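Long-range contacts in paenibacillus xanthan lyase (PDB 6F2P), which cleaves the polysaccharide xanthan by elimination, probably acting on the side chains of the polymer as a family 8 polysaccharide lyase: residues Ser65-Ile70 with Tyr120-His125; Asn115-Tyr120 with Ile157-Ala162; Arg56-Ala61 with Thr71-His76. All coordinates share one frame; numbering follows the deposited sequence.

Contact 1. Residues Ser65-Ile70 with Tyr120-His125; sequences SDSTSI and YQNWWH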
loop_
_atom_site.group_PDB
_atom_site.type_symbol
_atom_site.label_atom_id
_atom_site.label_comp_id
_atom_site.label_asym_id
_atom_site.label_seq_id
_atom_site.Cartn_x
_atom_site.Cartn_y
_atom_site.Cartn_z
ATOM N N SER A 65 -36.709 11.138 -26.845
ATOM C CA SER A 65 -35.508 11.934 -26.610
ATOM C C SER A 65 -34.688 11.513 -25.394
ATOM O O SER A 65 -33.487 11.790 -25.335
ATOM C CB SER A 65 -35.863 13.422 -26.520
ATOM O OG SER A 65 -36.644 13.683 -25.369
ATOM N N ASP A 66 -35.330 10.862 -24.427
ATOM C CA ASP A 66 -34.614 10.316 -23.271
ATOM C C ASP A 66 -34.669 8.789 -23.257
ATOM O O ASP A 66 -35.734 8.202 -23.062
ATOM C CB ASP A 66 -35.190 10.856 -21.967
ATOM C CG ASP A 66 -34.315 10.546 -20.772
ATOM O OD1 ASP A 66 -33.376 9.722 -20.905
ATOM O OD2 ASP A 66 -34.569 11.125 -19.692
ATOM N N SER A 67 -33.514 8.153 -23.444
ATOM C CA SER A 67 -33.460 6.698 -23.578
ATOM C C SER A 67 -33.685 5.970 -22.244
ATOM O O SER A 67 -33.929 4.761 -22.225
ATOM C CB SER A 67 -32.152 6.250 -24.243
ATOM O OG SER A 67 -31.036 6.409 -23.378
ATOM N N THR A 68 -33.629 6.708 -21.136
ATOM C CA THR A 68 -33.924 6.128 -19.824
ATOM C C THR A 68 -35.315 5.503 -19.820
ATOM O O THR A 68 -35.561 4.510 -19.146
ATOM C CB THR A 68 -33.851 7.189 -18.719
ATOM O OG1 THR A 68 -32.569 7.827 -18.755
ATOM C CG2 THR A 68 -34.086 6.573 -17.354
ATOM N N SER A 69 -36.222 6.088 -20.593
ATOM C CA SER A 69 -37.581 5.583 -20.676
ATOM C C SER A 69 -37.643 4.122 -21.127
ATOM O O SER A 69 -38.550 3.383 -20.733
ATOM C CB SER A 69 -38.416 6.471 -21.585
ATOM O OG SER A 69 -38.592 7.749 -20.994
ATOM N N ILE A 70 -36.671 3.701 -21.930
ATOM C CA ILE A 70 -36.562 2.295 -22.317
ATOM C C ILE A 70 -36.437 1.393 -21.083
ATOM O O ILE A 70 -37.223 0.462 -20.894
ATOM C CB ILE A 70 -35.357 2.058 -23.258
ATOM C CG1 ILE A 70 -35.472 2.942 -24.504
ATOM C CG2 ILE A 70 -35.251 0.589 -23.645
ATOM C CD1 ILE A 70 -36.655 2.602 -25.375
ATOM N N TYR A 120 -31.466 6.507 -29.807
ATOM C CA TYR A 120 -31.238 7.921 -29.568
ATOM C C TYR A 120 -30.721 8.158 -28.166
ATOM O O TYR A 120 -30.948 7.351 -27.262
ATOM C CB TYR A 120 -32.527 8.718 -29.812
ATOM C CG TYR A 120 -33.745 8.152 -29.127
ATOM C CD1 TYR A 120 -34.043 8.484 -27.808
ATOM C CD2 TYR A 120 -34.599 7.285 -29.795
ATOM C CE1 TYR A 120 -35.159 7.968 -27.174
ATOM C CE2 TYR A 120 -35.721 6.762 -29.171
ATOM C CZ TYR A 120 -35.995 7.106 -27.861
ATOM O OH TYR A 120 -37.109 6.588 -27.238
ATOM N N GLN A 121 -30.010 9.265 -28.003
ATOM C CA GLN A 121 -29.471 9.653 -26.709
ATOM C C GLN A 121 -28.546 8.590 -26.066
ATOM O O GLN A 121 -27.626 8.080 -26.714
ATOM C CB GLN A 121 -30.607 10.063 -25.765
ATOM C CG GLN A 121 -30.198 11.099 -24.728
ATOM C CD GLN A 121 -30.628 10.722 -23.331
ATOM O OE1 GLN A 121 -31.009 9.575 -23.070
ATOM N NE2 GLN A 121 -30.576 11.688 -22.417
ATOM N N ASN A 122 -28.802 8.263 -24.800
ATOM C CA ASN A 122 -27.869 7.480 -23.985
ATOM C C ASN A 122 -27.796 5.983 -24.326
ATOM O O ASN A 122 -28.795 5.268 -24.282
ATOM C CB ASN A 122 -28.174 7.691 -22.499
ATOM C CG ASN A 122 -27.162 7.012 -21.584
ATOM O OD1 ASN A 122 -26.109 6.547 -22.021
ATOM N ND2 ASN A 122 -27.484 6.963 -20.295
ATOM N N TRP A 123 -26.591 5.523 -24.645
ATOM C CA TRP A 123 -26.376 4.171 -25.150
ATOM C C TRP A 123 -26.728 3.092 -24.129
ATOM O O TRP A 123 -27.212 2.015 -24.478
ATOM C CB TRP A 123 -24.911 4.008 -25.555
ATOM C CG TRP A 123 -23.977 3.966 -24.369
ATOM C CD1 TRP A 123 -23.421 5.032 -23.725
ATOM C CD2 TRP A 123 -23.514 2.795 -23.678
ATOM N NE1 TRP A 123 -22.634 4.600 -22.683
ATOM C CE2 TRP A 123 -22.676 3.233 -22.631
ATOM C CE3 TRP A 123 -23.725 1.420 -23.844
ATOM C CZ2 TRP A 123 -22.050 2.346 -21.752
ATOM C CZ3 TRP A 123 -23.103 0.541 -22.970
ATOM C CH2 TRP A 123 -22.275 1.009 -21.937
ATOM N N TRP A 124 -26.480 3.394 -22.864
ATOM C CA TRP A 124 -26.569 2.405 -21.807
ATOM C C TRP A 124 -27.947 1.743 -21.726
ATOM O O TRP A 124 -28.059 0.539 -21.484
ATOM C CB TRP A 124 -26.193 3.048 -20.472
ATOM C CG TRP A 124 -26.034 2.061 -19.390
ATOM C CD1 TRP A 124 -24.892 1.398 -19.053
ATOM C CD2 TRP A 124 -27.051 1.589 -18.506
ATOM N NE1 TRP A 124 -25.134 0.544 -18.008
ATOM C CE2 TRP A 124 -26.453 0.643 -17.651
ATOM C CE3 TRP A 124 -28.409 1.877 -18.351
ATOM C CZ2 TRP A 124 -27.164 -0.017 -16.653
ATOM C CZ3 TRP A 124 -29.117 1.216 -17.355
ATOM C CH2 TRP A 124 -28.490 0.279 -16.521
ATOM N N HIS A 125 -28.996 2.528 -21.937
ATOM C CA HIS A 125 -30.353 1.998 -21.820
ATOM C C HIS A 125 -30.714 1.051 -22.970
ATOM O O HIS A 125 -31.506 0.120 -22.798
ATOM C CB HIS A 125 -31.363 3.131 -21.680
ATOM C CG HIS A 125 -31.129 3.987 -20.474
ATOM N ND1 HIS A 125 -31.342 3.532 -19.190
ATOM C CD2 HIS A 125 -30.677 5.257 -20.353
ATOM C CE1 HIS A 125 -31.040 4.489 -18.331
ATOM N NE2 HIS A 125 -30.630 5.545 -19.010
HETATM O O HOH W 1 -30.178 7.771 -17.404
#
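S67 and N122 bring the two backbones together, with S67 CA 5.7 Å from N122 CA. T68 and H125 form the next close pair. Each segment runs from a loop into the start of a helix, 68-85 or 123-141. Each loop caps its own helix: D66 OD1 accepts from T68 N, and N122, the N-cap residue, accepts from W124 N through OD1.

S67 is bonded twice across the contact. Its OG sits between its backbone N and carbonyl carbon (chi1 72°) and donates to N122 O over 2.7 Å. This bond lies in the carbonyl plane, on a lone pair. S67 N donates to Q121 OE1 at 2.9 Å, nearly straight at 164°. N122 N reaches the same oxygen from the opposite face of the amide, so Q121 OE1 is held by a backbone N-H of each segment. The CB and CG of Q121 lie against S65 O. D66 OD1 is near Q121 OE1, but both are acceptors. The D66 oxygen takes T68 N and T68 OG1 from one face of its carboxylate.

T68 CA stands over one face of the H125 ring, 3.4 Å from its centroid and almost on the normal, as a CH-pi contact. Water 1 sits at the ring edge and links H125 NE2 to T68 OG1. H125 ND1 is bonded to T71 OG1, which fixes the ring rotation. CE1 of the Y120 ring approaches S65 N at 3.5 Å, while Y120 OH bonds to G64 N.

The arrangement is a pair of N-terminally capped helix starts, joined through their loops within the alpha-helical domain of a family 8 polysaccharide lyase.

Contact 2. Residues Asn115-Tyr120 with Ile157-Ala162; sequences NGCSQY and IYYTQA. With CA (calcium ion), chain F.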
loop_
_atom_site.group_PDB
_atom_site.type_symbol
_atom_site.label_atom_id
_atom_site.label_comp_id
_atom_site.label_asym_id
_atom_site.label_seq_id
_atom_site.Cartn_x
_atom_site.Cartn_y
_atom_site.Cartn_z
ATOM N N ASN A 115 -35.282 -4.881 -33.321
ATOM C CA ASN A 115 -34.170 -5.021 -34.241
ATOM C C ASN A 115 -34.220 -3.975 -35.355
ATOM O O ASN A 115 -35.059 -4.047 -36.251
ATOM C CB ASN A 115 -34.151 -6.433 -34.827
ATOM C CG ASN A 115 -33.058 -6.621 -35.849
ATOM O OD1 ASN A 115 -32.071 -5.872 -35.879
ATOM N ND2 ASN A 115 -33.220 -7.633 -36.700
ATOM N N GLY A 116 -33.321 -2.998 -35.279
ATOM C CA GLY A 116 -33.212 -1.966 -36.294
ATOM C C GLY A 116 -33.627 -0.596 -35.790
ATOM O O GLY A 116 -33.528 0.402 -36.512
ATOM N N CYS A 117 -34.095 -0.548 -34.546
ATOM C CA CYS A 117 -34.605 0.689 -33.964
ATOM C C CYS A 117 -33.539 1.772 -33.841
ATOM O O CYS A 117 -32.342 1.497 -33.878
ATOM C CB CYS A 117 -35.181 0.408 -32.585
ATOM S SG CYS A 117 -33.919 -0.060 -31.395
ATOM N N SER A 118 -33.987 3.008 -33.676
ATOM C CA SER A 118 -33.074 4.118 -33.473
ATOM C C SER A 118 -32.661 4.168 -32.011
ATOM O O SER A 118 -33.511 4.153 -31.128
ATOM C CB SER A 118 -33.733 5.431 -33.886
ATOM O OG SER A 118 -32.940 6.536 -33.494
ATOM N N GLN A 119 -31.360 4.226 -31.755
ATOM C CA GLN A 119 -30.873 4.254 -30.382
ATOM C C GLN A 119 -30.465 5.660 -29.999
ATOM O O GLN A 119 -29.285 5.972 -29.891
ATOM C CB GLN A 119 -29.705 3.290 -30.210
ATOM C CG GLN A 119 -30.051 1.868 -30.608
ATOM C CD GLN A 119 -28.835 0.985 -30.706
ATOM O OE1 GLN A 119 -28.045 0.892 -29.762
ATOM N NE2 GLN A 119 -28.668 0.331 -31.856
ATOM N N TYR A 120 -31.466 6.507 -29.807
ATOM C CA TYR A 120 -31.238 7.921 -29.568
ATOM C C TYR A 120 -30.721 8.158 -28.166
ATOM O O TYR A 120 -30.948 7.351 -27.262
ATOM C CB TYR A 120 -32.527 8.718 -29.812
ATOM C CG TYR A 120 -33.745 8.152 -29.127
ATOM C CD1 TYR A 120 -34.043 8.484 -27.808
ATOM C CD2 TYR A 120 -34.599 7.285 -29.795
ATOM C CE1 TYR A 120 -35.159 7.968 -27.174
ATOM C CE2 TYR A 120 -35.721 6.762 -29.171
ATOM C CZ TYR A 120 -35.995 7.106 -27.861
ATOM O OH TYR A 120 -37.109 6.588 -27.238
ATOM N N ILE A 157 -32.533 -7.555 -28.663
ATOM C CA ILE A 157 -31.379 -7.616 -27.777
ATOM C C ILE A 157 -30.085 -7.924 -28.533
ATOM O O ILE A 157 -29.083 -7.246 -28.322
ATOM C CB ILE A 157 -31.591 -8.615 -26.634
ATOM C CG1 ILE A 157 -32.812 -8.196 -25.812
ATOM C CG2 ILE A 157 -30.336 -8.696 -25.764
ATOM C CD1 ILE A 157 -33.039 -9.035 -24.588
ATOM N N TYR A 158 -30.103 -8.919 -29.424
ATOM C CA TYR A 158 -28.943 -9.182 -30.285
ATOM C C TYR A 158 -28.536 -7.929 -31.067
ATOM O O TYR A 158 -27.357 -7.705 -31.346
ATOM C CB TYR A 158 -29.239 -10.279 -31.304
ATOM C CG TYR A 158 -29.188 -11.718 -30.826
ATOM C CD1 TYR A 158 -29.854 -12.124 -29.680
ATOM C CD2 TYR A 158 -28.521 -12.683 -31.572
ATOM C CE1 TYR A 158 -29.835 -13.444 -29.278
ATOM C CE2 TYR A 158 -28.494 -14.003 -31.177
ATOM C CZ TYR A 158 -29.151 -14.382 -30.032
ATOM O OH TYR A 158 -29.126 -15.704 -29.641
ATOM N N TYR A 159 -29.528 -7.134 -31.449
ATOM C CA TYR A 159 -29.276 -5.923 -32.217
ATOM C C TYR A 159 -28.529 -4.877 -31.397
ATOM O O TYR A 159 -27.478 -4.390 -31.814
ATOM C CB TYR A 159 -30.586 -5.356 -32.758
ATOM C CG TYR A 159 -30.476 -3.948 -33.276
ATOM C CD1 TYR A 159 -29.731 -3.664 -34.411
ATOM C CD2 TYR A 159 -31.126 -2.902 -32.636
ATOM C CE1 TYR A 159 -29.631 -2.370 -34.894
ATOM C CE2 TYR A 159 -31.036 -1.605 -33.110
ATOM C CZ TYR A 159 -30.285 -1.342 -34.239
ATOM O OH TYR A 159 -30.186 -0.051 -34.712
ATOM N N THR A 160 -29.064 -4.536 -30.229
ATOM C CA THR A 160 -28.421 -3.542 -29.377
ATOM C C THR A 160 -27.187 -4.079 -28.648
ATOM O O THR A 160 -26.256 -3.324 -28.377
ATOM C CB THR A 160 -29.396 -2.955 -28.346
ATOM O OG1 THR A 160 -29.784 -3.973 -27.416
ATOM C CG2 THR A 160 -30.628 -2.398 -29.031
ATOM N N GLN A 161 -27.169 -5.373 -28.337
ATOM C CA GLN A 161 -26.065 -5.949 -27.566
ATOM C C GLN A 161 -25.494 -7.186 -28.250
ATOM O O GLN A 161 -25.815 -8.321 -27.876
ATOM C CB GLN A 161 -26.529 -6.297 -26.148
ATOM C CG GLN A 161 -25.424 -6.747 -25.208
ATOM C CD GLN A 161 -24.314 -5.741 -25.146
ATOM O OE1 GLN A 161 -23.272 -5.921 -25.769
ATOM N NE2 GLN A 161 -24.531 -4.659 -24.411
ATOM N N ALA A 162 -24.633 -6.958 -29.242
ATOM C CA ALA A 162 -24.189 -8.030 -30.140
ATOM C C ALA A 162 -22.987 -8.813 -29.646
ATOM O O ALA A 162 -22.902 -10.016 -29.872
ATOM C CB ALA A 162 -23.906 -7.485 -31.527
HETATM CA CA CA F . -21.533 -4.814 -26.665
HETATM O O HOH W 2 -26.036 -1.153 -29.976
HETATM O O HOH W 3 -23.086 -3.348 -27.883
HETATM O O HOH W 4 -22.054 -2.875 -25.092
HETATM O O HOH W 5 -21.253 -5.286 -29.066
HETATM O O HOH W 6 -20.206 -3.141 -27.561
#
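Y159 OH is gripped by two groups of the loop 115-120. It donates to C117 O over 2.8 Å, in the carbonyl plane, and accepts a weak bond from Q119 NE2. The contact packs the last turn of helix 147-160 on the loop between helices 95-111 and 123-141, in the alpha-helical domain.

The Y159 side chain leaves the helix with CG anti to the backbone N (chi1 166°), and its ring lies with one face against the backbone of N115 and G116. G116 N lies over the ring centre, and G116 CA makes a CH-pi contact 3.9 Å from the centroid. C117 SG meets the ring edge instead, a Cys sulfur-aromatic contact, with SG 3.7 Å from CE2 of Y159. N115 OD1 rests near Y159 CB. Replacing Y159 by an alanine would probably leave C117 O without its donor and open a gap beside G116.

Q119 is also linked to the end of the helix through water 2, which donates both to Q119 OE1 and to T160 O, while T160 OG1 bonds to W126 O. Water 3 donates to T160 O as well and is a calcium ligand. S163 and E174 complete the protein part of the site, in which Q161 OE1 binds the calcium ion at 2.2 Å.

Contact 3. Residues Arg56-Ala61 with Thr71-His76; sequences RLWNDA and TTTYRH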
loop_
_atom_site.group_PDB
_atom_site.type_symbol
_atom_site.label_atom_id
_atom_site.label_comp_id
_atom_site.label_asym_id
_atom_site.label_seq_id
_atom_site.Cartn_x
_atom_site.Cartn_y
_atom_site.Cartn_z
ATOM N N ARG A 56 -46.652 5.854 -25.368
ATOM C CA ARG A 56 -45.733 5.445 -24.315
ATOM C C ARG A 56 -46.555 4.467 -23.492
ATOM O O ARG A 56 -47.759 4.337 -23.734
ATOM C CB ARG A 56 -45.340 6.646 -23.453
ATOM C CG ARG A 56 -46.539 7.297 -22.775
ATOM C CD ARG A 56 -46.238 8.628 -22.085
ATOM N NE ARG A 56 -45.804 9.662 -23.023
ATOM C CZ ARG A 56 -45.880 10.966 -22.784
ATOM N NH1 ARG A 56 -46.397 11.414 -21.647
ATOM N NH2 ARG A 56 -45.436 11.825 -23.690
ATOM N N LEU A 57 -45.940 3.781 -22.530
ATOM C CA LEU A 57 -46.697 2.859 -21.680
ATOM C C LEU A 57 -46.943 3.429 -20.291
ATOM O O LEU A 57 -47.868 3.014 -19.595
ATOM C CB LEU A 57 -46.004 1.501 -21.573
ATOM C CG LEU A 57 -45.765 0.752 -22.884
ATOM C CD1 LEU A 57 -45.268 -0.651 -22.596
ATOM C CD2 LEU A 57 -47.012 0.712 -23.762
ATOM N N TRP A 58 -46.085 4.356 -19.879
ATOM C CA TRP A 58 -46.278 5.092 -18.639
ATOM C C TRP A 58 -45.873 6.524 -18.911
ATOM O O TRP A 58 -45.022 6.773 -19.760
ATOM C CB TRP A 58 -45.426 4.525 -17.509
ATOM C CG TRP A 58 -45.972 3.285 -16.902
ATOM C CD1 TRP A 58 -46.826 3.202 -15.842
ATOM C CD2 TRP A 58 -45.696 1.938 -17.304
ATOM N NE1 TRP A 58 -47.107 1.887 -15.565
ATOM C CE2 TRP A 58 -46.427 1.089 -16.449
ATOM C CE3 TRP A 58 -44.912 1.368 -18.313
ATOM C CZ2 TRP A 58 -46.393 -0.305 -16.567
ATOM C CZ3 TRP A 58 -44.880 -0.017 -18.433
ATOM C CH2 TRP A 58 -45.620 -0.836 -17.566
ATOM N N ASN A 59 -46.487 7.461 -18.198
ATOM C CA ASN A 59 -46.160 8.866 -18.373
ATOM C C ASN A 59 -44.791 9.208 -17.799
ATOM O O ASN A 59 -44.124 10.134 -18.258
ATOM C CB ASN A 59 -47.240 9.753 -17.752
ATOM C CG ASN A 59 -48.352 10.083 -18.731
ATOM O OD1 ASN A 59 -48.125 10.172 -19.945
ATOM N ND2 ASN A 59 -49.563 10.267 -18.209
ATOM N N ASP A 60 -44.362 8.450 -16.802
ATOM C CA ASP A 60 -43.087 8.729 -16.163
ATOM C C ASP A 60 -41.941 8.219 -17.031
ATOM O O ASP A 60 -40.776 8.241 -16.624
ATOM C CB ASP A 60 -43.040 8.125 -14.754
ATOM C CG ASP A 60 -42.906 6.603 -14.753
ATOM O OD1 ASP A 60 -43.050 5.959 -15.816
ATOM O OD2 ASP A 60 -42.670 6.039 -13.663
ATOM N N ALA A 61 -42.291 7.737 -18.219
ATOM C CA ALA A 61 -41.305 7.226 -19.156
ATOM C C ALA A 61 -41.672 7.607 -20.576
ATOM O O ALA A 61 -41.975 6.732 -21.386
ATOM C CB ALA A 61 -41.187 5.718 -19.030
ATOM N N THR A 71 -35.453 1.682 -20.241
ATOM C CA THR A 71 -35.195 0.887 -19.051
ATOM C C THR A 71 -36.368 0.955 -18.087
ATOM O O THR A 71 -36.799 -0.069 -17.533
ATOM C CB THR A 71 -33.919 1.386 -18.324
ATOM O OG1 THR A 71 -32.778 1.198 -19.167
ATOM C CG2 THR A 71 -33.702 0.645 -17.006
ATOM N N THR A 72 -36.878 2.170 -17.888
ATOM C CA THR A 72 -37.955 2.413 -16.931
ATOM C C THR A 72 -39.193 1.616 -17.306
ATOM O O THR A 72 -39.810 0.964 -16.454
ATOM C CB THR A 72 -38.320 3.899 -16.861
ATOM O OG1 THR A 72 -37.124 4.666 -16.723
ATOM C CG2 THR A 72 -39.214 4.173 -15.673
ATOM N N THR A 73 -39.539 1.662 -18.589
ATOM C CA THR A 73 -40.701 0.948 -19.087
ATOM C C THR A 73 -40.555 -0.543 -18.816
ATOM O O THR A 73 -41.469 -1.170 -18.259
ATOM C CB THR A 73 -40.905 1.183 -20.599
ATOM O OG1 THR A 73 -41.107 2.580 -20.851
ATOM C CG2 THR A 73 -42.096 0.398 -21.102
ATOM N N TYR A 74 -39.401 -1.106 -19.192
ATOM C CA TYR A 74 -39.182 -2.545 -19.042
ATOM C C TYR A 74 -39.100 -2.963 -17.581
ATOM O O TYR A 74 -39.497 -4.071 -17.234
ATOM C CB TYR A 74 -37.944 -3.013 -19.794
ATOM C CG TYR A 74 -38.153 -3.216 -21.276
ATOM C CD1 TYR A 74 -39.196 -3.996 -21.755
ATOM C CD2 TYR A 74 -37.301 -2.625 -22.200
ATOM C CE1 TYR A 74 -39.387 -4.180 -23.127
ATOM C CE2 TYR A 74 -37.482 -2.804 -23.560
ATOM C CZ TYR A 74 -38.524 -3.578 -24.018
ATOM O OH TYR A 74 -38.692 -3.747 -25.374
ATOM N N ARG A 75 -38.596 -2.089 -16.717
ATOM C CA ARG A 75 -38.605 -2.415 -15.293
ATOM C C ARG A 75 -40.037 -2.471 -14.763
ATOM O O ARG A 75 -40.389 -3.379 -13.999
ATOM C CB ARG A 75 -37.738 -1.448 -14.480
ATOM C CG ARG A 75 -36.270 -1.548 -14.829
ATOM C CD ARG A 75 -35.352 -0.736 -13.929
ATOM N NE ARG A 75 -33.965 -1.136 -14.159
ATOM C CZ ARG A 75 -32.906 -0.620 -13.542
ATOM N NH1 ARG A 75 -33.063 0.340 -12.637
ATOM N NH2 ARG A 75 -31.686 -1.069 -13.831
ATOM N N HIS A 76 -40.863 -1.513 -15.179
ATOM C CA HIS A 76 -42.274 -1.519 -14.803
ATOM C C HIS A 76 -42.942 -2.811 -15.259
ATOM O O HIS A 76 -43.594 -3.488 -14.454
ATOM C CB HIS A 76 -43.001 -0.309 -15.376
ATOM C CG HIS A 76 -42.576 0.988 -14.772
ATOM N ND1 HIS A 76 -41.773 1.058 -13.656
ATOM C CD2 HIS A 76 -42.842 2.270 -15.124
ATOM C CE1 HIS A 76 -41.555 2.331 -13.349
ATOM N NE2 HIS A 76 -42.199 3.079 -14.227
HETATM O O HOH W 7 -43.352 4.520 -21.475
HETATM O O HOH W 8 -38.042 7.173 -17.342
#
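The W58 indole carries H76 on one face. H76 CB sits 3.5 Å from the centroid of the six-membered ring, a CH-pi contact close to the ring normal. The H76 imidazole turns its edge to the five-membered ring, an edge-to-face pair with planes at 75°. T73 CG2 lies at the edge of the indole, near its plane. The H76 ring has T72 O over one face, toward the rim. W58 and D60 both stand at its edge. Y44 also stacks on this ring, and W58 NE1 donates a hydrogen bond to Y44 O.

H76 NE2 donates to D60 OD2 over 3.0 Å, at 160°; OD2 accepts on its syn lone pair. A second bond to D60 OD1 is weak and longer, at 3.4 Å. The carboxylate and ring are nearly coplanar. D60 reaches the histidine because its CG lies between the backbone N and carbonyl carbon (chi1 73°). This His-carboxylate bond fixes the turn of the imidazole against the indole.

Beside the rings, small side chains pack. L57 CD1 touches T73 CG2 at 3.7 Å, the two side chains crossing at about a right angle. A61 CB lies 3.6 Å from T73 OG1 and 4.0 Å from T72 CB. T73 OG1 bonds back to S69 O within its own helix.

Two waters sew the loop to the helix. Water 7 accepts from L57 N and donates to A61 O and T73 OG1. Water 8 donates to D60 O and T72 OG1. T72 OG1 is also bonded to T68 O, one helical turn back.

The loop is shaped by a type I beta turn from W58 to A61, closed by A61 N to W58 O. The whole is a loop folded back on the helix that follows it, 68-85, in the alpha-helical domain of this lyase.

Overall arrangement
From the N terminus, contact 3 comes first. It folds the loop after helix 28-46 onto helix 68-85, closing a short loop of nine residues. Contact 1 starts inside that loop, at 65-70, and reaches forward past helix 95-111 to the start of helix 123-141, so it crosses contact 3. Contact 2 begins at 115-120, just before contact 1 ends, and runs to the end of helix 147-160. It crosses contact 1 and shares Y120 with it. Contacts 3 and 2 are in series and do not touch. H125 and T71 join contact 1 to contact 3. Together the three tie the ends of helices 68-85, 123-141 and 147-160 to nearby loops of the N-terminal alpha-helical domain.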